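Local coordinates for toluene, o-xylene monooxygenase oxygenase subunit (Pseudomonas stutzeri, PDB 2INC), which probably serves as a helical subunit of the oxygenase component that hydroxylates toluene and o-xylene, at residues Q229-G232 with S233-Q236. Residues are numbered along the deposited sequence; the frame is centred on the assembly and turned at random.
Sequences QQLG and SLAQ
Ser-233 turns its hydroxyl back onto the preceding turn of helix, where OG donates to O of Gln-229 at 3.0 Å. The backbone N of Ser-233 gives the same Gln-229 O its regular i to i+4 bond, also 3.0 Å, so two donors grip one acceptor, reaching it from opposite faces of the carbonyl plane. The torsion responsible sets OG beside its own backbone N and opposite the carbonyl carbon (chi1 -70°). The Gln-229 chain bends at chi2 (64°), bringing NE2 to 4.1 Å from Ser-233 OG, too far for a bond; the amide oxygen OE1 of Gln-229 is hydrogen-bonded to NZ of Lys-251. These residues lie in the last turns of the all-helical subunit's helix 208-237, with backbone bonds continuing from Leu-234 N to Gln-230 O, Ala-235 N to Leu-231 O (2.7 Å) and Gln-236 N to Gly-232 O. On a different side of the helix, the branches of Leu-231 and Leu-234 meet loosely, CD1 of Leu-231 lying 4.4 Å from CD2 of Leu-234. Leu-231 also packs on Tyr-118, while Leu-234 touches the loop residues Leu-300 and Pro-301 and shares Trp-110 of helix 108-117 with the methyl of Ala-235. Gln-236 packs on Arg-100 of a second copy of this protein.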
ATOM      1  N   GLN B 229     -34.504   7.155 -14.545  1.00 39.49           N
ATOM      2  CA  GLN B 229     -35.190   6.194 -15.368  1.00 40.99           C
ATOM      3  C   GLN B 229     -35.821   6.803 -16.633  1.00 40.02           C
ATOM      4  O   GLN B 229     -35.472   6.396 -17.732  1.00 40.35           O
ATOM      5  CB  GLN B 229     -36.192   5.402 -14.555  1.00 41.17           C
ATOM      6  CG  GLN B 229     -36.694   4.158 -15.262  1.00 43.83           C
ATOM      7  CD  GLN B 229     -35.614   3.155 -15.508  1.00 47.44           C
ATOM      8  OE1 GLN B 229     -34.718   2.972 -14.688  1.00 51.67           O
ATOM      9  NE2 GLN B 229     -35.690   2.481 -16.629  1.00 48.70           N
ATOM     10  N   GLN B 230     -36.724   7.772 -16.485  1.00 39.58           N
ATOM     11  CA  GLN B 230     -37.538   8.199 -17.614  1.00 38.95           C
ATOM     12  C   GLN B 230     -36.722   9.116 -18.507  1.00 39.19           C
ATOM     13  O   GLN B 230     -36.729   8.973 -19.728  1.00 37.74           O
ATOM     14  CB  GLN B 230     -38.816   8.902 -17.126  1.00 39.55           C
ATOM     15  CG  GLN B 230     -39.812   7.965 -16.413  1.00 41.47           C
ATOM     16  CD  GLN B 230     -40.274   6.843 -17.284  1.00 43.58           C
ATOM     17  OE1 GLN B 230     -40.622   7.069 -18.434  1.00 48.17           O
ATOM     18  NE2 GLN B 230     -40.245   5.611 -16.769  1.00 45.05           N
ATOM     19  N   LEU B 231     -36.020  10.077 -17.921  1.00 37.04           N
ATOM     20  CA  LEU B 231     -35.160  10.922 -18.752  1.00 37.66           C
ATOM     21  C   LEU B 231     -34.033  10.103 -19.407  1.00 39.43           C
ATOM     22  O   LEU B 231     -33.769  10.245 -20.606  1.00 40.98           O
ATOM     23  CB  LEU B 231     -34.607  12.094 -17.946  1.00 37.41           C
ATOM     24  CG  LEU B 231     -33.707  13.068 -18.718  1.00 36.78           C
ATOM     25  CD1 LEU B 231     -34.543  13.788 -19.761  1.00 38.11           C
ATOM     26  CD2 LEU B 231     -33.061  14.057 -17.773  1.00 36.66           C
ATOM     27  N   GLY B 232     -33.391   9.204 -18.654  1.00 39.32           N
ATOM     28  CA  GLY B 232     -32.332   8.342 -19.224  1.00 39.47           C
ATOM     29  C   GLY B 232     -32.843   7.512 -20.416  1.00 40.54           C
ATOM     30  O   GLY B 232     -32.172   7.436 -21.437  1.00 38.65           O
ATOM     31  N   SER B 233     -34.042   6.916 -20.307  1.00 40.49           N
ATOM     32  CA  SER B 233     -34.650   6.172 -21.449  1.00 41.96           C
ATOM     33  C   SER B 233     -34.912   7.063 -22.642  1.00 42.07           C
ATOM     34  O   SER B 233     -34.643   6.740 -23.812  1.00 41.01           O
ATOM     35  CB  SER B 233     -35.992   5.622 -21.051  1.00 43.37           C
ATOM     36  OG  SER B 233     -35.751   4.604 -20.133  1.00 47.41           O
ATOM     37  N   LEU B 234     -35.447   8.221 -22.346  1.00 41.00           N
ATOM     38  CA  LEU B 234     -35.681   9.156 -23.393  1.00 41.65           C
ATOM     39  C   LEU B 234     -34.355   9.541 -24.061  1.00 42.17           C
ATOM     40  O   LEU B 234     -34.275   9.630 -25.292  1.00 40.42           O
ATOM     41  CB  LEU B 234     -36.364  10.379 -22.797  1.00 41.76           C
ATOM     42  CG  LEU B 234     -36.709  11.450 -23.788  1.00 41.80           C
ATOM     43  CD1 LEU B 234     -37.710  10.882 -24.820  1.00 42.78           C
ATOM     44  CD2 LEU B 234     -37.293  12.645 -23.009  1.00 43.08           C
ATOM     45  N   ALA B 235     -33.317   9.793 -23.251  1.00 42.68           N
ATOM     46  CA  ALA B 235     -31.996  10.190 -23.789  1.00 43.26           C
ATOM     47  C   ALA B 235     -31.535   9.162 -24.794  1.00 44.48           C
ATOM     48  O   ALA B 235     -31.081   9.513 -25.898  1.00 44.60           O
ATOM     49  CB  ALA B 235     -30.965  10.303 -22.682  1.00 41.55           C
ATOM     50  N   GLN B 236     -31.634   7.889 -24.391  1.00 45.21           N
ATOM     51  CA  GLN B 236     -31.150   6.796 -25.213  1.00 47.15           C
ATOM     52  C   GLN B 236     -31.867   6.769 -26.561  1.00 47.45           C
ATOM     53  O   GLN B 236     -31.222   6.630 -27.600  1.00 47.38           O
ATOM     54  CB  GLN B 236     -31.324   5.466 -24.489  1.00 47.44           C
ATOM     55  CG  GLN B 236     -30.378   4.402 -25.042  1.00 55.20           C
ATOM     56  CD  GLN B 236     -30.816   2.959 -24.808  1.00 62.10           C
ATOM     57  OE1 GLN B 236     -31.196   2.554 -23.686  1.00 64.99           O
ATOM     58  NE2 GLN B 236     -30.721   2.155 -25.874  1.00 64.50           N
TER